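Local coordinates for flagellar regulatory protein C (Vibrio cholerae, PDB 4QHS), which probably couples ATP hydrolysis by its heptameric AAA+ domain to activation of sigma-54-dependent transcription of flagellar genes, at residues A[103-108]-A[147-152]; A[69-74]-A[112-117]. One frame throughout, in Å; residues are numbered along the deposited sequence.

Contact 1 (A[103-108]-A[147-152])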
ATOM      1  N   GLY A 103     -27.475  21.486  10.735  1.00 41.37           N
ATOM      2  CA  GLY A 103     -26.204  22.159  10.670  1.00 41.55           C
ATOM      3  C   GLY A 103     -26.148  23.502  11.357  1.00 48.78           C
ATOM      4  O   GLY A 103     -27.135  24.025  11.811  1.00 39.00           O
ATOM      5  N   LYS A 104     -24.961  24.067  11.383  1.00 46.30           N
ATOM      6  CA  LYS A 104     -24.753  25.382  11.912  1.00 39.40           C
ATOM      7  C   LYS A 104     -25.393  26.445  11.074  1.00 43.02           C
ATOM      8  O   LYS A 104     -25.850  27.417  11.594  1.00 42.42           O
ATOM      9  CB  LYS A 104     -23.283  25.678  12.032  1.00 43.44           C
ATOM     10  CG  LYS A 104     -22.564  24.803  12.971  1.00 49.65           C
ATOM     11  CD  LYS A 104     -22.966  25.035  14.363  1.00 49.87           C
ATOM     12  CE  LYS A 104     -21.748  25.276  15.174  1.00 63.56           C
ATOM     13  NZ  LYS A 104     -21.818  24.641  16.496  1.00 76.76           N
ATOM     14  N   PHE A 105     -25.470  26.236   9.782  1.00 35.88           N
ATOM     15  CA  PHE A 105     -26.133  27.196   8.950  1.00 36.31           C
ATOM     16  C   PHE A 105     -27.602  27.258   9.259  1.00 36.07           C
ATOM     17  O   PHE A 105     -28.175  28.296   9.210  1.00 43.42           O
ATOM     18  CB  PHE A 105     -25.901  26.891   7.478  1.00 40.07           C
ATOM     19  CG  PHE A 105     -24.547  27.248   6.999  1.00 36.52           C
ATOM     20  CD1 PHE A 105     -24.194  28.544   6.831  1.00 44.87           C
ATOM     21  CD2 PHE A 105     -23.631  26.294   6.725  1.00 34.51           C
ATOM     22  CE1 PHE A 105     -22.973  28.858   6.405  1.00 50.41           C
ATOM     23  CE2 PHE A 105     -22.416  26.626   6.303  1.00 42.99           C
ATOM     24  CZ  PHE A 105     -22.088  27.901   6.141  1.00 41.82           C
ATOM     25  N   GLU A 106     -28.199  26.128   9.577  1.00 36.24           N
ATOM     26  CA  GLU A 106     -29.606  26.076   9.972  1.00 43.86           C
ATOM     27  C   GLU A 106     -29.849  26.823  11.280  1.00 43.30           C
ATOM     28  O   GLU A 106     -30.808  27.587  11.397  1.00 51.93           O
ATOM     29  CB  GLU A 106     -30.094  24.633  10.127  1.00 45.71           C
ATOM     30  CG  GLU A 106     -30.226  23.822   8.859  1.00 47.84           C
ATOM     31  CD  GLU A 106     -30.611  22.373   9.161  1.00 53.04           C
ATOM     32  OE1 GLU A 106     -29.799  21.464   8.865  1.00 47.50           O
ATOM     33  OE2 GLU A 106     -31.718  22.151   9.715  1.00 51.62           O
ATOM     34  N   GLN A 107     -28.976  26.634  12.237  1.00 38.23           N
ATOM     35  CA  GLN A 107     -29.133  27.269  13.511  1.00 44.69           C
ATOM     36  C   GLN A 107     -28.954  28.758  13.460  1.00 43.32           C
ATOM     37  O   GLN A 107     -29.374  29.428  14.347  1.00 50.00           O
ATOM     38  CB  GLN A 107     -28.146  26.718  14.503  1.00 50.40           C
ATOM     39  CG  GLN A 107     -28.347  25.307  14.836  1.00 60.88           C
ATOM     40  CD  GLN A 107     -27.136  24.724  15.458  1.00 76.75           C
ATOM     41  OE1 GLN A 107     -26.710  25.139  16.512  1.00 82.52           O
ATOM     42  NE2 GLN A 107     -26.557  23.770  14.804  1.00 88.73           N
ATOM     43  N   ALA A 108     -28.315  29.254  12.418  1.00 36.54           N
ATOM     44  CA  ALA A 108     -27.942  30.655  12.303  1.00 40.22           C
ATOM     45  C   ALA A 108     -28.966  31.402  11.489  1.00 44.51           C
ATOM     46  O   ALA A 108     -28.788  32.588  11.182  1.00 44.92           O
ATOM     47  CB  ALA A 108     -26.556  30.802  11.664  1.00 33.10           C
ATOM     48  N   ILE A 147     -32.344  23.452   2.062  1.00 48.77           N
ATOM     49  CA  ILE A 147     -32.980  24.411   2.956  1.00 45.77           C
ATOM     50  C   ILE A 147     -32.574  25.836   2.569  1.00 51.09           C
ATOM     51  O   ILE A 147     -31.384  26.151   2.479  1.00 47.61           O
ATOM     52  CB  ILE A 147     -32.600  24.145   4.433  1.00 50.00           C
ATOM     53  CG1 ILE A 147     -33.060  22.752   4.866  1.00 56.29           C
ATOM     54  CG2 ILE A 147     -33.202  25.191   5.352  1.00 56.40           C
ATOM     55  CD1 ILE A 147     -31.912  21.815   5.199  1.00 60.28           C
ATOM     56  N   LYS A 148     -33.569  26.684   2.319  1.00 51.06           N
ATOM     57  CA  LYS A 148     -33.341  28.103   2.052  1.00 42.23           C
ATOM     58  C   LYS A 148     -32.644  28.773   3.232  1.00 48.00           C
ATOM     59  O   LYS A 148     -33.029  28.551   4.385  1.00 41.78           O
ATOM     60  CB  LYS A 148     -34.663  28.805   1.772  1.00 45.33           C
ATOM     61  CG  LYS A 148     -34.689  29.566   0.471  1.00 66.60           C
ATOM     62  CD  LYS A 148     -35.214  28.696  -0.669  1.00 77.63           C
ATOM     63  CE  LYS A 148     -36.739  28.611  -0.660  1.00 79.84           C
ATOM     64  NZ  LYS A 148     -37.256  27.719  -1.749  1.00 81.36           N
ATOM     65  N   LEU A 149     -31.692  29.644   2.954  1.00 43.92           N
ATOM     66  CA  LEU A 149     -30.931  30.306   3.986  1.00 39.03           C
ATOM     67  C   LEU A 149     -31.020  31.812   3.960  1.00 44.90           C
ATOM     68  O   LEU A 149     -31.163  32.406   2.932  1.00 50.67           O
ATOM     69  CB  LEU A 149     -29.478  29.908   3.872  1.00 36.61           C
ATOM     70  CG  LEU A 149     -29.075  28.550   4.394  1.00 34.96           C
ATOM     71  CD1 LEU A 149     -27.628  28.336   4.216  1.00 28.71           C
ATOM     72  CD2 LEU A 149     -29.418  28.461   5.835  1.00 34.34           C
ATOM     73  N   ASP A 150     -30.920  32.409   5.126  1.00 40.43           N
ATOM     74  CA  ASP A 150     -30.888  33.855   5.319  1.00 49.49           C
ATOM     75  C   ASP A 150     -29.886  34.132   6.440  1.00 42.03           C
ATOM     76  O   ASP A 150     -30.273  34.338   7.592  1.00 47.78           O
ATOM     77  CB  ASP A 150     -32.275  34.401   5.675  1.00 55.11           C
ATOM     78  CG  ASP A 150     -32.261  35.903   6.018  1.00 69.01           C
ATOM     79  OD1 ASP A 150     -31.509  36.674   5.380  1.00 61.53           O
ATOM     80  OD2 ASP A 150     -33.010  36.311   6.934  1.00 78.51           O
ATOM     81  N   VAL A 151     -28.604  34.093   6.101  1.00 42.68           N
ATOM     82  CA  VAL A 151     -27.532  34.058   7.089  1.00 42.51           C
ATOM     83  C   VAL A 151     -26.341  34.945   6.677  1.00 39.86           C
ATOM     84  O   VAL A 151     -25.843  34.863   5.558  1.00 31.27           O
ATOM     85  CB  VAL A 151     -27.025  32.598   7.315  1.00 45.38           C
ATOM     86  CG1 VAL A 151     -25.821  32.567   8.256  1.00 35.11           C
ATOM     87  CG2 VAL A 151     -28.145  31.697   7.846  1.00 43.43           C
ATOM     88  N   ARG A 152     -25.901  35.791   7.600  1.00 37.37           N
ATOM     89  CA  ARG A 152     -24.753  36.655   7.390  1.00 32.34           C
ATOM     90  C   ARG A 152     -23.500  35.882   7.760  1.00 38.02           C
ATOM     91  O   ARG A 152     -23.433  35.250   8.822  1.00 37.97           O
ATOM     92  CB  ARG A 152     -24.868  37.929   8.240  1.00 43.05           C
ATOM     93  CG  ARG A 152     -24.109  39.141   7.703  1.00 40.89           C
ATOM     94  CD  ARG A 152     -22.822  39.422   8.461  1.00 34.75           C
ATOM     95  NE  ARG A 152     -22.086  40.531   7.847  1.00 49.15           N
ATOM     96  CZ  ARG A 152     -22.223  41.814   8.179  1.00 50.54           C
ATOM     97  NH1 ARG A 152     -23.065  42.171   9.142  1.00 39.23           N
ATOM     98  NH2 ARG A 152     -21.507  42.747   7.551  1.00 38.67           N
TER
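With CG turned beside its own nitrogen (chi1 -77°), Leu149 carries both methyls to Phe105, while Val151, whose CG1 stands opposite its nitrogen (chi1 175°), brings its fork to Ala108, just past helix 104-107. CD1 of Leu149 meets CB of Phe105 at 4.0 Å and approaches the ring obliquely; CD2 of Leu149 lies 3.6 Å from the Phe105 carbonyl O. Val151 divides its fork in the same way, with CG1 on the methyl of Ala108, 3.9 Å from its CB, and CG2 near two carbonyls, at 3.5 Å from Ala108 O. The small alanine suits this place because the valine can come close to the backbone, and Phe105 offers its CB and carbonyl to Leu149 and sends its ring on to Ile113 of strand 112-116. No hydrogen bond crosses between the segments; the fit rests on van der Waals contact, with methyls against both carbon and carbonyl oxygen. At the other end Ile147 CD1 touches Glu106 CD at 4.2 Å. OE1 of Glu106 has two partners: it accepts the N-H of Gly103, the N-cap residue, from above the carboxylate plane, and pairs with Arg140 in a salt bridge. Gln109 bonds to the backbone at Lys148 and Asp150. The short helix thus packs on the chain between hairpin 137-148, the pre-sensor 1 insertion of sigma-54 activators, and core strand 152-157 of the AAA+ fold.

Contact 2 (A[69-74]-A[112-117])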
ATOM      1  N   PHE A  69     -26.462  34.226  16.863  1.00 61.91           N
ATOM      2  CA  PHE A  69     -25.065  34.322  16.556  1.00 50.94           C
ATOM      3  C   PHE A  69     -24.434  32.987  16.802  1.00 48.99           C
ATOM      4  O   PHE A  69     -24.441  32.510  17.897  1.00 54.90           O
ATOM      5  CB  PHE A  69     -24.400  35.334  17.442  1.00 51.51           C
ATOM      6  CG  PHE A  69     -22.988  35.553  17.121  1.00 48.21           C
ATOM      7  CD1 PHE A  69     -22.625  36.437  16.158  1.00 45.67           C
ATOM      8  CD2 PHE A  69     -22.019  34.879  17.773  1.00 53.18           C
ATOM      9  CE1 PHE A  69     -21.335  36.641  15.868  1.00 44.37           C
ATOM     10  CE2 PHE A  69     -20.722  35.087  17.471  1.00 50.99           C
ATOM     11  CZ  PHE A  69     -20.382  35.968  16.512  1.00 39.17           C
ATOM     12  N   ILE A  70     -23.864  32.406  15.772  1.00 40.29           N
ATOM     13  CA  ILE A  70     -23.420  31.018  15.794  1.00 47.41           C
ATOM     14  C   ILE A  70     -21.953  30.942  15.377  1.00 47.96           C
ATOM     15  O   ILE A  70     -21.579  31.458  14.333  1.00 47.13           O
ATOM     16  CB  ILE A  70     -24.276  30.135  14.848  1.00 42.75           C
ATOM     17  CG1 ILE A  70     -25.774  30.274  15.154  1.00 40.58           C
ATOM     18  CG2 ILE A  70     -23.820  28.676  14.894  1.00 47.05           C
ATOM     19  CD1 ILE A  70     -26.204  29.711  16.503  1.00 44.10           C
ATOM     20  N   ALA A  71     -21.129  30.293  16.189  1.00 42.35           N
ATOM     21  CA  ALA A  71     -19.694  30.249  15.934  1.00 48.56           C
ATOM     22  C   ALA A  71     -19.177  28.805  15.873  1.00 43.32           C
ATOM     23  O   ALA A  71     -19.473  27.999  16.753  1.00 54.98           O
ATOM     24  CB  ALA A  71     -18.941  31.045  17.016  1.00 39.75           C
ATOM     25  N   ILE A  72     -18.414  28.482  14.834  1.00 46.52           N
ATOM     26  CA  ILE A  72     -17.712  27.197  14.767  1.00 46.89           C
ATOM     27  C   ILE A  72     -16.220  27.412  14.471  1.00 44.40           C
ATOM     28  O   ILE A  72     -15.848  28.276  13.677  1.00 45.57           O
ATOM     29  CB  ILE A  72     -18.343  26.258  13.708  1.00 39.10           C
ATOM     30  CG1 ILE A  72     -17.489  25.006  13.521  1.00 48.53           C
ATOM     31  CG2 ILE A  72     -18.514  26.976  12.381  1.00 34.36           C
ATOM     32  CD1 ILE A  72     -18.224  23.855  12.845  1.00 46.49           C
ATOM     33  N   ASN A  73     -15.362  26.648  15.139  1.00 50.01           N
ATOM     34  CA  ASN A  73     -13.938  26.737  14.864  1.00 45.00           C
ATOM     35  C   ASN A  73     -13.488  25.581  13.989  1.00 41.28           C
ATOM     36  O   ASN A  73     -13.247  24.464  14.465  1.00 38.19           O
ATOM     37  CB  ASN A  73     -13.115  26.763  16.151  1.00 47.84           C
ATOM     38  CG  ASN A  73     -11.663  27.157  15.900  1.00 50.98           C
ATOM     39  OD1 ASN A  73     -11.060  26.790  14.885  1.00 48.23           O
ATOM     40  ND2 ASN A  73     -11.102  27.924  16.818  1.00 58.44           N
ATOM     41  N   CYS A  74     -13.356  25.888  12.707  1.00 35.79           N
ATOM     42  CA  CYS A  74     -12.952  24.936  11.685  1.00 41.24           C
ATOM     43  C   CYS A  74     -11.627  24.226  11.956  1.00 46.77           C
ATOM     44  O   CYS A  74     -11.326  23.235  11.320  1.00 50.38           O
ATOM     45  CB  CYS A  74     -12.877  25.659  10.338  1.00 46.07           C
ATOM     46  SG  CYS A  74     -14.368  26.624   9.959  1.00 55.55           S
ATOM     47  N   THR A 112     -26.376  35.296  12.216  1.00 35.11           N
ATOM     48  CA  THR A 112     -24.989  35.393  11.755  1.00 33.01           C
ATOM     49  C   THR A 112     -24.204  34.146  12.088  1.00 32.92           C
ATOM     50  O   THR A 112     -24.362  33.567  13.174  1.00 40.54           O
ATOM     51  CB  THR A 112     -24.266  36.609  12.387  1.00 38.80           C
ATOM     52  OG1 THR A 112     -24.924  37.803  11.982  1.00 39.79           O
ATOM     53  CG2 THR A 112     -22.825  36.677  11.947  1.00 38.91           C
ATOM     54  N   ILE A 113     -23.381  33.686  11.175  1.00 34.60           N
ATOM     55  CA  ILE A 113     -22.484  32.594  11.465  1.00 30.39           C
ATOM     56  C   ILE A 113     -21.049  33.053  11.350  1.00 36.91           C
ATOM     57  O   ILE A 113     -20.712  33.794  10.476  1.00 31.13           O
ATOM     58  CB  ILE A 113     -22.757  31.361  10.600  1.00 31.67           C
ATOM     59  CG1 ILE A 113     -21.939  30.176  11.087  1.00 32.18           C
ATOM     60  CG2 ILE A 113     -22.415  31.612   9.206  1.00 27.51           C
ATOM     61  CD1 ILE A 113     -22.432  28.865  10.621  1.00 28.04           C
ATOM     62  N   LEU A 114     -20.232  32.629  12.289  1.00 29.32           N
ATOM     63  CA  LEU A 114     -18.827  32.896  12.289  1.00 33.80           C
ATOM     64  C   LEU A 114     -18.058  31.644  11.967  1.00 37.04           C
ATOM     65  O   LEU A 114     -18.133  30.683  12.664  1.00 38.41           O
ATOM     66  CB  LEU A 114     -18.382  33.428  13.631  1.00 33.93           C
ATOM     67  CG  LEU A 114     -16.891  33.394  13.906  1.00 35.95           C
ATOM     68  CD1 LEU A 114     -16.141  34.168  12.897  1.00 31.29           C
ATOM     69  CD2 LEU A 114     -16.644  33.950  15.228  1.00 36.01           C
ATOM     70  N   LEU A 115     -17.314  31.673  10.885  1.00 34.41           N
ATOM     71  CA  LEU A 115     -16.498  30.554  10.523  1.00 35.79           C
ATOM     72  C   LEU A 115     -15.063  30.850  10.854  1.00 44.19           C
ATOM     73  O   LEU A 115     -14.361  31.419  10.076  1.00 40.64           O
ATOM     74  CB  LEU A 115     -16.644  30.249   9.057  1.00 32.73           C
ATOM     75  CG  LEU A 115     -18.055  30.085   8.568  1.00 32.49           C
ATOM     76  CD1 LEU A 115     -18.014  30.155   7.123  1.00 37.35           C
ATOM     77  CD2 LEU A 115     -18.603  28.791   8.994  1.00 27.98           C
ATOM     78  N   ASP A 116     -14.656  30.452  12.039  1.00 36.51           N
ATOM     79  CA  ASP A 116     -13.368  30.754  12.581  1.00 38.44           C
ATOM     80  C   ASP A 116     -12.338  29.848  11.976  1.00 43.05           C
ATOM     81  O   ASP A 116     -12.548  28.684  11.856  1.00 39.36           O
ATOM     82  CB  ASP A 116     -13.409  30.537  14.071  1.00 37.74           C
ATOM     83  CG  ASP A 116     -12.829  31.653  14.836  1.00 55.74           C
ATOM     84  OD1 ASP A 116     -11.947  32.341  14.344  1.00 65.24           O
ATOM     85  OD2 ASP A 116     -13.239  31.828  15.974  1.00 64.14           O
ATOM     86  N   GLU A 117     -11.227  30.419  11.575  1.00 38.29           N
ATOM     87  CA  GLU A 117     -10.130  29.667  11.015  1.00 40.33           C
ATOM     88  C   GLU A 117     -10.525  28.853   9.786  1.00 42.56           C
ATOM     89  O   GLU A 117     -10.406  27.664   9.758  1.00 48.93           O
ATOM     90  CB  GLU A 117      -9.516  28.790  12.091  1.00 49.24           C
ATOM     91  CG  GLU A 117      -8.787  29.546  13.159  1.00 60.20           C
ATOM     92  CD  GLU A 117      -7.753  30.465  12.582  1.00 79.31           C
ATOM     93  OE1 GLU A 117      -7.710  31.641  12.957  1.00 86.46           O
ATOM     94  OE2 GLU A 117      -6.990  30.016  11.721  1.00 89.73           O
TER
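Strand 112-116, with Glu117 after it, carries the Walker B motif of the AAA+ fold, apolar residues closed by Asp-Glu, and pairs in parallel with strand 69-73, an outermost strand of the sheet within the chain. Five backbone bonds join them. Ile70 straddles Thr112 and Leu114, giving its N-H to Thr112 O and receiving Leu114 N on Ile70 O at 2.7 Å. Two residues on, Ile72 N donates to Leu114 O at 3.1 Å and Ile72 O accepts Asp116 N at 3.0 Å; Cys74 N bonds to Asp116 O from a tilted position. The Phe69 ring, its CG opposite the backbone nitrogen (chi1 -176°), crosses Thr112 obliquely, Phe69 CD1 lying 4.1 Å from Thr112 CB. On this face too, Ala71 CB fits 4.1 Å from Leu114 CD2. On the other, Ile72 CG2 meets Leu115 CD2 at 3.8 Å, where branched chains fill the layer beneath helix 82-87. Asn73 lies alongside Glu117, pointing the same way, amide and carboxylate planes 40° apart; its OD1 is 3.8 Å from Glu117 CB and bonded to Ala75 N. It probably corresponds to the glutamate-switch asparagine of sigma-54 activators. Other polar ends have partners outside this strand pair: Thr112 OG1 bonds to His59, Asp116 OD1 to Thr156. Backbone bonding therefore sets the register, the face of Ile70, Ile72, Ile113 and Leu115 is apolar and the other mixed, and the acidic pair sits at the C-terminal ends of the parallel strands, where AAA+ proteins bind nucleotide.

Overall arrangement
Contact 2 lies in the central parallel sheet, about 7 Å from the centre of the chain, whereas contact 1 lies about 19 Å out, where a short helix meets the chain leading into strand 152-157. Both mix buried and partly exposed residues, yet their means differ: contact 2 is joined by a ladder of backbone hydrogen bonds, contact 1 by methyl-to-methyl and methyl-to-carbonyl packing without one. They share a border. Arg152 O lies 2.8 Å from Ile113 N, a probable hydrogen bond, and Lys104 CB and Ala108 CA pack on Ile113 CD1 and Ile70 CG1. Helix 104-107 and Ala108 cover part of the face carrying Ile70, Ile72 and Ile113.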